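Side-chain contacts in B-cell lymphoma 3-encoded protein (Homo sapiens, PDB 1K1A), which joins complexes with NF-kappa-B p50 or p52 homodimers and regulates transcription of their target genes, its ankyrin repeat domain being the part described here: residues E127-V132 and V166-Q171; A123-C128 and V158-L163; A53-L58 and C87-P92; A186-S191 and L211-N216. One frame throughout, in Å; residues are numbered along the deposited sequence.

Contact 1: E127-V132 and V166-Q171; sequences ECQETV and VQLLLQ
Gln129 and Leu168 are where the backbones of 127-132 and 166-171 come nearest, with 7.7 Å between their CA atoms, close enough for side chains of the two helices to touch. Leu168 makes most of the contact. A chi1 of -174° swings its branch away from its backbone N and takes CD2 to the neighbouring helix, where Leu168 CD2 rests 3.8 Å from Gln129 O and 3.9 Å from Val132 CG1. The Val132 and Leu168 side chains run past one another in opposite directions, so they meet alongside rather than end to end. These are the second helices of ankyrin repeats 4 and 5, stacked side by side as in other ankyrin solenoids. Deeper in, Leu169 adds a looser touch, its CD2 lying 4.5 Å from Val132 CG1. Valine suits this buried place because its branches divide the work: CG1 faces the next repeat, while CG2 packs on Ala123 in the first helix of its own repeat. Toward solvent the partner is Gln129, whose CB methylene lies 4.1 Å from Leu168 CD2; only the CB end of the glutamine side chain touches the leucine, and the rest of this exposed side chain takes no part.

Contact 2: A123-C128 and V158-L163; sequences AVNTEC and VENNSL
Asn160 and Asn125 join the ends of two neighbouring first helices, 153-159 and 119-126, in ankyrin repeats 5 and 4. Both helices finish in Schellman motifs, with Glu127 and Asn161 at positive phi, and polar residues at the helix ends and in these turns make the contact.

The direct hydrogen bond runs from Asn160 ND2 to Asn125 OD1, 3.2 Å long with an angle of 149° at the hydrogen. The acceptor lies in the plane of the Asn160 amide, whereas the donor stands 29° out of the plane of the Asn125 carbonyl, the two amide planes being 59° apart. A water takes a second bond from Asn160 ND2, at 2.9 Å, and gives one to Val124 O, at 2.8 Å, so that a side-chain amide and a helix-end carbonyl are bridged. Without the carboxamide of Asn125, as with an alanine here, Asn160 ND2 would probably lose its direct acceptor and keep just the water to fix its rotation. Asparagine suits both places, being short enough to stay near its own turn while offering a donor and an acceptor.

The remaining contacts are van der Waals. Glu127 has CG anti to its carbonyl carbon and an extended chain beyond, which brings OE2 to Ser162 and to 4.1 Å from Asn160 CB. Ser162 is the N-cap of helix 163-171, its OG making a weak bond to Met165 N; a carboxylate near this helix start would probably be favoured electrostatically. Glu127 OE2 rests on the serine methylene, 3.3 Å from Ser162 CB.

Contact 3: A53-L58 and C87-P92; sequences AVITTL and CEHRSP
Ile55 and His89 are brought together by the same first torsion, chi1 -77° in each, which sets Ile55 CG1 and His89 CG anti to their own carbonyl carbons. In the histidine a chi2 of -95° then turns the imidazole so that one face is presented to the isoleucine. Ile55 CA lies over that face, 4.2 Å from the centroid of the His89 ring and only 11° off its normal, a CH-pi contact made by the backbone carbon. The side chain widens the cover: Ile55 CG1 approaches His89 NE2 to 3.6 Å, and Ile55 CG2 comes within 4.1 Å of His89 CE1. These residues stand at the ends of the first helices of ankyrin repeats 2 and 3, just before the tight turns that lead into the second helices. Both turns are Schellman motifs, with Thr57 and Arg90 at positive phi. Two residues further along each segment, Thr57 CG2 lies 4.5 Å from Ser91 OG, the hydroxyl of the N-cap serine, which makes a weak bond to Cys94 N. A methyl is an undemanding neighbour for a hydroxyl already engaged in capping. A water lies 2.8 Å from His89 ND1 and gives a weak bond to Ile55 O, adding a loose polar bridge beside the apolar one. Histidine suits this partly exposed join because its flat face packs on aliphatic carbon while its ring nitrogen stays hydrated.

Contact 4: A186-S191 and L211-N216; sequences ALHSAS and LKNCHN
His188 and Leu211 meet where the first helix of ankyrin repeat 6 faces the loop leading into repeat 7; His188 is the histidine of this repeat's version of the ankyrin TPLH motif. Leu211 comes first along the loop. Its carbonyl O approaches the imidazole at the edge, near the ring plane, 3.1 Å from His188 NE2 and 3.3 Å from His188 CE1. Lys212 turns its side chain away from the helix. Asn213 returns to it, with CG lodged between its backbone N and carbonyl carbon (chi1 62°); this lays the amide within 17° of parallel to the imidazole, Asn213 ND2 lying 3.8 Å from His188 ND1. That buried ring nitrogen has no polar partner in the model, whereas the amide is used at both ends: ND2 bonds to Ser184 OG, and OD1 to Asp217 N and weakly to His215 N. Leu211 O and the Asn213 amide would probably both lose their ring neighbour, and a gap open between helix and loop, were His188 replaced by an alanine. From Asn213 the chain makes a type I turn, closed by Asn216 N to Asn213 O at 2.8 Å. Across its mouth Lys212 NZ donates to Asn216 O at 2.7 Å, from above the carbonyl plane.

All four contacts are partly buried. Contacts 1, 2 and 3 join successive ankyrin repeats near the middle of the chain, whereas contact 4 lies about 25 Å from the chain's centre. Contacts 1 and 2 share Glu127 and Cys128 and bind the same two repeats at different levels: contact 1 joins second helices through aliphatic packing, with buried Val132 and Leu169 and exposed Gln129 at its margin, and contact 2 joins the turns before them through amides and water. Contact 3 repeats the place of contact 2 in earlier repeats, replacing the amide pair with a ring over a CH group; both consist mainly of partly exposed residues, with one buried serine each. Contact 4 instead buries His188 beside a partly exposed loop.

Contact 1: E127-V132 and V166-Q171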
loop_
_atom_site.group_PDB
_atom_site.type_symbol
_atom_site.label_atom_id
_atom_site.label_comp_id
_atom_site.label_asym_id
_atom_site.label_seq_id
_atom_site.Cartn_x
_atom_site.Cartn_y
_atom_site.Cartn_z
ATOM N N GLU A 127 -6.457 -6.047 1.406
ATOM C CA GLU A 127 -6.458 -7.385 0.812
ATOM C C GLU A 127 -6.907 -7.391 -0.644
ATOM O O GLU A 127 -7.382 -8.408 -1.156
ATOM C CB GLU A 127 -7.305 -8.344 1.639
ATOM C CG GLU A 127 -6.880 -8.407 3.094
ATOM C CD GLU A 127 -7.883 -9.123 3.952
ATOM O OE1 GLU A 127 -9.083 -9.098 3.598
ATOM O OE2 GLU A 127 -7.476 -9.704 4.974
ATOM N N CYS A 128 -6.756 -6.253 -1.311
ATOM C CA CYS A 128 -7.072 -6.163 -2.728
ATOM C C CYS A 128 -5.923 -6.771 -3.520
ATOM O O CYS A 128 -4.825 -6.213 -3.578
ATOM C CB CYS A 128 -7.303 -4.710 -3.136
ATOM S SG CYS A 128 -7.665 -4.481 -4.894
ATOM N N GLN A 129 -6.173 -7.926 -4.123
ATOM C CA GLN A 129 -5.137 -8.638 -4.842
ATOM C C GLN A 129 -4.630 -7.864 -6.052
ATOM O O GLN A 129 -3.454 -7.951 -6.404
ATOM C CB GLN A 129 -5.639 -10.021 -5.253
ATOM C CG GLN A 129 -6.072 -10.869 -4.047
ATOM C CD GLN A 129 -6.822 -12.119 -4.433
ATOM O OE1 GLN A 129 -6.656 -12.635 -5.536
ATOM N NE2 GLN A 129 -7.641 -12.622 -3.519
ATOM N N GLU A 130 -5.518 -7.091 -6.669
ATOM C CA GLU A 130 -5.180 -6.369 -7.898
ATOM C C GLU A 130 -4.171 -5.233 -7.678
ATOM O O GLU A 130 -3.240 -5.058 -8.465
ATOM C CB GLU A 130 -6.449 -5.840 -8.570
ATOM C CG GLU A 130 -7.373 -6.921 -9.118
ATOM C CD GLU A 130 -8.057 -7.742 -8.032
ATOM O OE1 GLU A 130 -8.457 -7.172 -6.996
ATOM O OE2 GLU A 130 -8.194 -8.966 -8.216
ATOM N N THR A 131 -4.362 -4.466 -6.610
ATOM C CA THR A 131 -3.443 -3.372 -6.296
ATOM C C THR A 131 -2.110 -3.909 -5.779
ATOM O O THR A 131 -1.053 -3.394 -6.131
ATOM C CB THR A 131 -4.068 -2.386 -5.292
ATOM O OG1 THR A 131 -4.496 -3.099 -4.127
ATOM C CG2 THR A 131 -5.358 -1.803 -5.850
ATOM N N VAL A 132 -2.154 -4.961 -4.959
ATOM C CA VAL A 132 -0.921 -5.558 -4.474
ATOM C C VAL A 132 -0.078 -6.027 -5.654
ATOM O O VAL A 132 1.097 -5.684 -5.762
ATOM C CB VAL A 132 -1.185 -6.732 -3.475
ATOM C CG1 VAL A 132 0.100 -7.462 -3.139
ATOM C CG2 VAL A 132 -1.841 -6.196 -2.205
ATOM N N VAL A 166 -1.110 -13.900 2.001
ATOM C CA VAL A 166 0.066 -14.673 2.357
ATOM C C VAL A 166 0.561 -15.440 1.144
ATOM O O VAL A 166 1.738 -15.395 0.818
ATOM C CB VAL A 166 -0.208 -15.634 3.548
ATOM C CG1 VAL A 166 0.916 -16.651 3.686
ATOM C CG2 VAL A 166 -0.375 -14.825 4.862
ATOM N N GLN A 167 -0.350 -16.106 0.443
ATOM C CA GLN A 167 0.029 -16.841 -0.758
ATOM C C GLN A 167 0.560 -15.916 -1.863
ATOM O O GLN A 167 1.557 -16.221 -2.514
ATOM C CB GLN A 167 -1.140 -17.704 -1.255
ATOM C CG GLN A 167 -1.416 -18.920 -0.343
ATOM C CD GLN A 167 -2.564 -19.808 -0.821
ATOM O OE1 GLN A 167 -3.363 -19.408 -1.671
ATOM N NE2 GLN A 167 -2.657 -21.014 -0.252
ATOM N N LEU A 168 -0.088 -14.772 -2.040
ATOM C CA LEU A 168 0.304 -13.814 -3.071
ATOM C C LEU A 168 1.698 -13.241 -2.816
ATOM O O LEU A 168 2.513 -13.146 -3.730
ATOM C CB LEU A 168 -0.740 -12.691 -3.184
ATOM C CG LEU A 168 -0.549 -11.684 -4.325
ATOM C CD1 LEU A 168 -0.381 -12.407 -5.673
ATOM C CD2 LEU A 168 -1.710 -10.694 -4.381
ATOM N N LEU A 169 1.976 -12.869 -1.569
ATOM C CA LEU A 169 3.281 -12.296 -1.232
ATOM C C LEU A 169 4.431 -13.297 -1.347
ATOM O O LEU A 169 5.512 -12.960 -1.842
ATOM C CB LEU A 169 3.253 -11.654 0.160
ATOM C CG LEU A 169 2.416 -10.374 0.291
ATOM C CD1 LEU A 169 2.069 -10.091 1.740
ATOM C CD2 LEU A 169 3.141 -9.177 -0.319
ATOM N N LEU A 170 4.204 -14.529 -0.899
ATOM C CA LEU A 170 5.243 -15.548 -0.973
ATOM C C LEU A 170 5.548 -15.870 -2.427
ATOM O O LEU A 170 6.694 -16.098 -2.806
ATOM C CB LEU A 170 4.828 -16.810 -0.213
ATOM C CG LEU A 170 4.760 -16.658 1.319
ATOM C CD1 LEU A 170 4.113 -17.880 1.953
ATOM C CD2 LEU A 170 6.132 -16.394 1.933
ATOM N N GLN A 171 4.502 -15.850 -3.236
ATOM C CA GLN A 171 4.595 -16.066 -4.665
ATOM C C GLN A 171 5.520 -15.028 -5.305
ATOM O O GLN A 171 6.218 -15.315 -6.289
ATOM C CB GLN A 171 3.185 -15.922 -5.230
ATOM C CG GLN A 171 2.928 -16.512 -6.563
ATOM C CD GLN A 171 1.443 -16.556 -6.864
ATOM O OE1 GLN A 171 0.943 -15.783 -7.679
ATOM N NE2 GLN A 171 0.737 -17.465 -6.207
#

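Contact 2: A123-C128 and V158-L163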
loop_
_atom_site.group_PDB
_atom_site.type_symbol
_atom_site.label_atom_id
_atom_site.label_comp_id
_atom_site.label_asym_id
_atom_site.label_seq_id
_atom_site.Cartn_x
_atom_site.Cartn_y
_atom_site.Cartn_z
ATOM N N ALA A 123 -2.302 -1.512 0.679
ATOM C CA ALA A 123 -2.945 -2.442 -0.240
ATOM C C ALA A 123 -3.174 -3.823 0.395
ATOM O O ALA A 123 -4.247 -4.419 0.250
ATOM C CB ALA A 123 -2.133 -2.574 -1.535
ATOM N N VAL A 124 -2.156 -4.329 1.077
ATOM C CA VAL A 124 -2.247 -5.643 1.716
ATOM C C VAL A 124 -3.352 -5.632 2.769
ATOM O O VAL A 124 -4.138 -6.581 2.871
ATOM C CB VAL A 124 -0.894 -6.057 2.331
ATOM C CG1 VAL A 124 -1.049 -7.303 3.243
ATOM C CG2 VAL A 124 0.127 -6.327 1.232
ATOM N N ASN A 125 -3.432 -4.536 3.517
ATOM C CA ASN A 125 -4.465 -4.357 4.530
ATOM C C ASN A 125 -5.891 -4.356 3.967
ATOM O O ASN A 125 -6.810 -4.837 4.620
ATOM C CB ASN A 125 -4.189 -3.116 5.375
ATOM C CG ASN A 125 -3.033 -3.324 6.342
ATOM O OD1 ASN A 125 -2.642 -4.461 6.616
ATOM N ND2 ASN A 125 -2.480 -2.229 6.860
ATOM N N THR A 126 -6.071 -3.843 2.751
ATOM C CA THR A 126 -7.374 -3.917 2.104
ATOM C C THR A 126 -7.559 -5.310 1.517
ATOM O O THR A 126 -8.668 -5.694 1.155
ATOM C CB THR A 126 -7.518 -2.885 0.967
ATOM O OG1 THR A 126 -6.691 -3.272 -0.139
ATOM C CG2 THR A 126 -6.992 -1.514 1.377
ATOM N N GLU A 127 -6.457 -6.047 1.406
ATOM C CA GLU A 127 -6.458 -7.385 0.812
ATOM C C GLU A 127 -6.907 -7.391 -0.644
ATOM O O GLU A 127 -7.382 -8.408 -1.156
ATOM C CB GLU A 127 -7.305 -8.344 1.639
ATOM C CG GLU A 127 -6.880 -8.407 3.094
ATOM C CD GLU A 127 -7.883 -9.123 3.952
ATOM O OE1 GLU A 127 -9.083 -9.098 3.598
ATOM O OE2 GLU A 127 -7.476 -9.704 4.974
ATOM N N CYS A 128 -6.756 -6.253 -1.311
ATOM C CA CYS A 128 -7.072 -6.163 -2.728
ATOM C C CYS A 128 -5.923 -6.771 -3.520
ATOM O O CYS A 128 -4.825 -6.213 -3.578
ATOM C CB CYS A 128 -7.303 -4.710 -3.136
ATOM S SG CYS A 128 -7.665 -4.481 -4.894
ATOM N N VAL A 158 -0.270 -12.076 7.731
ATOM C CA VAL A 158 -0.450 -13.201 8.648
ATOM C C VAL A 158 -1.310 -12.803 9.846
ATOM O O VAL A 158 -2.202 -13.549 10.252
ATOM C CB VAL A 158 0.893 -13.780 9.123
ATOM C CG1 VAL A 158 0.684 -14.730 10.289
ATOM C CG2 VAL A 158 1.587 -14.496 7.979
ATOM N N GLU A 159 -1.052 -11.625 10.403
ATOM C CA GLU A 159 -1.848 -11.129 11.531
ATOM C C GLU A 159 -3.316 -10.872 11.166
ATOM O O GLU A 159 -4.216 -11.063 11.999
ATOM C CB GLU A 159 -1.206 -9.886 12.138
ATOM C CG GLU A 159 0.167 -10.165 12.718
ATOM C CD GLU A 159 0.745 -8.993 13.477
ATOM O OE1 GLU A 159 0.432 -7.834 13.123
ATOM O OE2 GLU A 159 1.526 -9.233 14.423
ATOM N N ASN A 160 -3.561 -10.472 9.918
ATOM C CA ASN A 160 -4.922 -10.247 9.423
ATOM C C ASN A 160 -5.610 -11.553 9.036
ATOM O O ASN A 160 -6.744 -11.544 8.548
ATOM C CB ASN A 160 -4.912 -9.329 8.186
ATOM C CG ASN A 160 -4.331 -7.949 8.470
ATOM O OD1 ASN A 160 -4.251 -7.511 9.619
ATOM N ND2 ASN A 160 -3.928 -7.251 7.408
ATOM N N ASN A 161 -4.911 -12.671 9.218
ATOM C CA ASN A 161 -5.432 -13.981 8.833
ATOM C C ASN A 161 -5.965 -14.016 7.395
ATOM O O ASN A 161 -7.095 -14.427 7.144
ATOM C CB ASN A 161 -6.501 -14.468 9.825
ATOM C CG ASN A 161 -6.913 -15.907 9.574
ATOM O OD1 ASN A 161 -6.096 -16.733 9.168
ATOM N ND2 ASN A 161 -8.195 -16.212 9.793
ATOM N N SER A 162 -5.139 -13.565 6.453
ATOM C CA SER A 162 -5.507 -13.589 5.044
ATOM C C SER A 162 -4.617 -14.548 4.261
ATOM O O SER A 162 -3.514 -14.185 3.834
ATOM C CB SER A 162 -5.412 -12.197 4.422
ATOM O OG SER A 162 -5.741 -12.267 3.036
ATOM N N LEU A 163 -5.104 -15.762 4.069
ATOM C CA LEU A 163 -4.367 -16.770 3.323
ATOM C C LEU A 163 -4.091 -16.323 1.878
ATOM O O LEU A 163 -3.053 -16.640 1.317
ATOM C CB LEU A 163 -5.125 -18.096 3.329
ATOM C CG LEU A 163 -4.431 -19.260 2.627
ATOM C CD1 LEU A 163 -3.053 -19.526 3.237
ATOM C CD2 LEU A 163 -5.301 -20.508 2.691
HETATM O O HOH W 1 -4.076 -8.629 4.835
#

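Contact 3: A53-L58 and C87-P92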
loop_
_atom_site.group_PDB
_atom_site.type_symbol
_atom_site.label_atom_id
_atom_site.label_comp_id
_atom_site.label_asym_id
_atom_site.label_seq_id
_atom_site.Cartn_x
_atom_site.Cartn_y
_atom_site.Cartn_z
ATOM N N ALA A 53 -9.126 13.373 -7.730
ATOM C CA ALA A 53 -9.351 12.524 -8.892
ATOM C C ALA A 53 -9.245 11.053 -8.514
ATOM O O ALA A 53 -9.997 10.228 -9.023
ATOM C CB ALA A 53 -8.377 12.859 -9.995
ATOM N N VAL A 54 -8.309 10.730 -7.626
ATOM C CA VAL A 54 -8.133 9.354 -7.174
ATOM C C VAL A 54 -9.267 8.959 -6.230
ATOM O O VAL A 54 -9.838 7.865 -6.335
ATOM C CB VAL A 54 -6.799 9.175 -6.445
ATOM C CG1 VAL A 54 -6.715 7.783 -5.821
ATOM C CG2 VAL A 54 -5.642 9.427 -7.392
ATOM N N ILE A 55 -9.607 9.864 -5.323
ATOM C CA ILE A 55 -10.679 9.625 -4.368
ATOM C C ILE A 55 -12.036 9.449 -5.073
ATOM O O ILE A 55 -12.870 8.667 -4.631
ATOM C CB ILE A 55 -10.743 10.784 -3.345
ATOM C CG1 ILE A 55 -9.622 10.655 -2.307
ATOM C CG2 ILE A 55 -12.110 10.838 -2.673
ATOM C CD1 ILE A 55 -9.227 11.981 -1.665
ATOM N N THR A 56 -12.244 10.172 -6.168
ATOM C CA THR A 56 -13.503 10.090 -6.921
ATOM C C THR A 56 -13.498 8.883 -7.869
ATOM O O THR A 56 -14.534 8.511 -8.412
ATOM C CB THR A 56 -13.748 11.385 -7.752
ATOM O OG1 THR A 56 -13.682 12.542 -6.911
ATOM C CG2 THR A 56 -15.187 11.432 -8.270
ATOM N N THR A 57 -12.325 8.272 -8.034
ATOM C CA THR A 57 -12.094 7.183 -8.999
ATOM C C THR A 57 -12.301 7.605 -10.458
ATOM O O THR A 57 -13.141 7.062 -11.164
ATOM C CB THR A 57 -12.900 5.902 -8.662
ATOM O OG1 THR A 57 -14.307 6.130 -8.858
ATOM C CG2 THR A 57 -12.780 5.575 -7.187
ATOM N N LEU A 58 -11.508 8.568 -10.901
ATOM C CA LEU A 58 -11.572 9.071 -12.269
ATOM C C LEU A 58 -10.221 8.909 -12.952
ATOM O O LEU A 58 -9.446 9.867 -13.041
ATOM C CB LEU A 58 -11.959 10.547 -12.250
ATOM C CG LEU A 58 -13.342 10.873 -11.693
ATOM C CD1 LEU A 58 -13.472 12.375 -11.423
ATOM C CD2 LEU A 58 -14.423 10.394 -12.664
ATOM N N CYS A 87 -4.611 2.961 -3.347
ATOM C CA CYS A 87 -4.694 1.687 -2.625
ATOM C C CYS A 87 -5.756 1.660 -1.499
ATOM O O CYS A 87 -6.474 0.673 -1.335
ATOM C CB CYS A 87 -3.316 1.244 -2.121
ATOM S SG CYS A 87 -2.107 0.964 -3.426
ATOM N N GLU A 88 -5.886 2.728 -0.723
ATOM C CA GLU A 88 -6.926 2.700 0.293
ATOM C C GLU A 88 -8.324 2.710 -0.348
ATOM O O GLU A 88 -9.288 2.252 0.252
ATOM C CB GLU A 88 -6.753 3.810 1.333
ATOM C CG GLU A 88 -6.899 5.220 0.805
ATOM C CD GLU A 88 -6.973 6.253 1.924
ATOM O OE1 GLU A 88 -7.776 6.071 2.866
ATOM O OE2 GLU A 88 -6.223 7.247 1.865
ATOM N N HIS A 89 -8.416 3.171 -1.593
ATOM C CA HIS A 89 -9.706 3.190 -2.284
ATOM C C HIS A 89 -9.884 1.986 -3.202
ATOM O O HIS A 89 -10.780 1.968 -4.045
ATOM C CB HIS A 89 -9.905 4.492 -3.063
ATOM C CG HIS A 89 -10.284 5.654 -2.203
ATOM N ND1 HIS A 89 -11.595 6.034 -1.994
ATOM C CD2 HIS A 89 -9.524 6.523 -1.495
ATOM C CE1 HIS A 89 -11.623 7.088 -1.196
ATOM N NE2 HIS A 89 -10.380 7.399 -0.875
ATOM N N ARG A 90 -9.026 0.985 -3.029
ATOM C CA ARG A 90 -9.095 -0.245 -3.816
ATOM C C ARG A 90 -9.310 0.018 -5.313
ATOM O O ARG A 90 -10.195 -0.579 -5.928
ATOM C CB ARG A 90 -10.227 -1.142 -3.292
ATOM C CG ARG A 90 -10.162 -1.461 -1.796
ATOM C CD ARG A 90 -11.326 -2.325 -1.316
ATOM N NE ARG A 90 -11.133 -2.860 0.035
ATOM C CZ ARG A 90 -11.556 -2.266 1.143
ATOM N NH1 ARG A 90 -12.184 -1.106 1.078
ATOM N NH2 ARG A 90 -11.337 -2.826 2.326
ATOM N N SER A 91 -8.493 0.891 -5.899
ATOM C CA SER A 91 -8.691 1.307 -7.285
ATOM C C SER A 91 -7.482 1.023 -8.147
ATOM O O SER A 91 -6.636 1.887 -8.351
ATOM C CB SER A 91 -9.037 2.801 -7.348
ATOM O OG SER A 91 -9.290 3.210 -8.681
ATOM N N PRO A 92 -7.408 -0.199 -8.656
ATOM C CA PRO A 92 -6.323 -0.601 -9.549
ATOM C C PRO A 92 -6.242 0.256 -10.818
ATOM O O PRO A 92 -5.151 0.443 -11.343
ATOM C CB PRO A 92 -6.699 -2.038 -9.932
ATOM C CG PRO A 92 -7.623 -2.495 -8.874
ATOM C CD PRO A 92 -8.348 -1.298 -8.384
HETATM O O HOH W 2 -13.717 5.456 -3.721
#

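Contact 4: A186-S191 and L211-N216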
loop_
_atom_site.group_PDB
_atom_site.type_symbol
_atom_site.label_atom_id
_atom_site.label_comp_id
_atom_site.label_asym_id
_atom_site.label_seq_id
_atom_site.Cartn_x
_atom_site.Cartn_y
_atom_site.Cartn_z
ATOM N N ALA A 186 6.539 -14.347 11.073
ATOM C CA ALA A 186 5.204 -14.694 10.617
ATOM C C ALA A 186 4.769 -16.014 11.249
ATOM O O ALA A 186 3.616 -16.180 11.660
ATOM C CB ALA A 186 5.181 -14.814 9.105
ATOM N N LEU A 187 5.699 -16.949 11.327
ATOM C CA LEU A 187 5.380 -18.275 11.860
ATOM C C LEU A 187 5.040 -18.266 13.361
ATOM O O LEU A 187 4.182 -19.039 13.808
ATOM C CB LEU A 187 6.508 -19.263 11.552
ATOM C CG LEU A 187 6.195 -20.742 11.773
ATOM C CD1 LEU A 187 4.987 -21.172 10.969
ATOM C CD2 LEU A 187 7.412 -21.598 11.436
ATOM N N HIS A 188 5.698 -17.400 14.137
ATOM C CA HIS A 188 5.341 -17.273 15.556
ATOM C C HIS A 188 3.866 -16.918 15.660
ATOM O O HIS A 188 3.136 -17.506 16.446
ATOM C CB HIS A 188 6.133 -16.168 16.257
ATOM C CG HIS A 188 7.577 -16.484 16.468
ATOM N ND1 HIS A 188 8.054 -17.064 17.623
ATOM C CD2 HIS A 188 8.659 -16.247 15.693
ATOM C CE1 HIS A 188 9.365 -17.194 17.538
ATOM N NE2 HIS A 188 9.756 -16.702 16.377
ATOM N N SER A 189 3.440 -15.939 14.862
ATOM C CA SER A 189 2.059 -15.463 14.897
ATOM C C SER A 189 1.050 -16.530 14.504
ATOM O O SER A 189 0.054 -16.754 15.219
ATOM C CB SER A 189 1.884 -14.225 14.009
ATOM O OG SER A 189 2.248 -13.042 14.703
ATOM N N ALA A 190 1.295 -17.182 13.370
ATOM C CA ALA A 190 0.403 -18.231 12.882
ATOM C C ALA A 190 0.350 -19.402 13.852
ATOM O O ALA A 190 -0.723 -19.949 14.117
ATOM C CB ALA A 190 0.838 -18.710 11.492
ATOM N N SER A 191 1.508 -19.776 14.385
ATOM C CA SER A 191 1.607 -20.903 15.307
ATOM C C SER A 191 0.912 -20.621 16.637
ATOM O O SER A 191 0.171 -21.466 17.149
ATOM C CB SER A 191 3.071 -21.275 15.560
ATOM O OG SER A 191 3.166 -22.274 16.565
ATOM N N LEU A 211 13.630 -20.364 14.932
ATOM C CA LEU A 211 13.947 -18.958 15.139
ATOM C C LEU A 211 13.431 -18.470 16.491
ATOM O O LEU A 211 12.245 -18.586 16.788
ATOM C CB LEU A 211 13.345 -18.125 14.014
ATOM C CG LEU A 211 13.744 -16.659 13.968
ATOM C CD1 LEU A 211 15.260 -16.512 13.878
ATOM C CD2 LEU A 211 13.062 -15.994 12.792
ATOM N N LYS A 212 14.329 -17.931 17.309
ATOM C CA LYS A 212 13.963 -17.457 18.648
ATOM C C LYS A 212 13.612 -15.974 18.666
ATOM O O LYS A 212 14.225 -15.179 17.954
ATOM C CB LYS A 212 15.106 -17.711 19.634
ATOM C CG LYS A 212 15.593 -19.145 19.687
ATOM C CD LYS A 212 16.752 -19.289 20.678
ATOM C CE LYS A 212 16.295 -19.062 22.103
ATOM N NZ LYS A 212 15.378 -20.146 22.577
ATOM N N ASN A 213 12.602 -15.605 19.452
ATOM C CA ASN A 213 12.289 -14.193 19.651
ATOM C C ASN A 213 12.959 -13.672 20.917
ATOM O O ASN A 213 13.768 -14.376 21.527
ATOM C CB ASN A 213 10.777 -13.906 19.637
ATOM C CG ASN A 213 10.008 -14.620 20.762
ATOM O OD1 ASN A 213 10.564 -14.991 21.793
ATOM N ND2 ASN A 213 8.714 -14.789 20.556
ATOM N N CYS A 214 12.633 -12.444 21.305
ATOM C CA CYS A 214 13.282 -11.823 22.466
ATOM C C CYS A 214 12.943 -12.545 23.764
ATOM O O CYS A 214 13.675 -12.445 24.750
ATOM C CB CYS A 214 12.902 -10.348 22.578
ATOM S SG CYS A 214 11.136 -10.041 22.754
ATOM N N HIS A 215 11.830 -13.266 23.761
ATOM C CA HIS A 215 11.414 -14.025 24.933
ATOM C C HIS A 215 12.055 -15.409 24.889
ATOM O O HIS A 215 11.831 -16.239 25.772
ATOM C CB HIS A 215 9.879 -14.127 24.985
ATOM C CG HIS A 215 9.345 -14.732 26.250
ATOM N ND1 HIS A 215 8.402 -15.739 26.253
ATOM C CD2 HIS A 215 9.607 -14.461 27.551
ATOM C CE1 HIS A 215 8.111 -16.066 27.500
ATOM N NE2 HIS A 215 8.833 -15.309 28.307
ATOM N N ASN A 216 12.864 -15.644 23.859
ATOM C CA ASN A 216 13.547 -16.928 23.671
ATOM C C ASN A 216 12.598 -18.038 23.219
ATOM O O ASN A 216 12.924 -19.215 23.304
ATOM C CB ASN A 216 14.293 -17.355 24.946
ATOM C CG ASN A 216 15.381 -16.366 25.358
ATOM O OD1 ASN A 216 15.837 -16.369 26.508
ATOM N ND2 ASN A 216 15.802 -15.524 24.423
#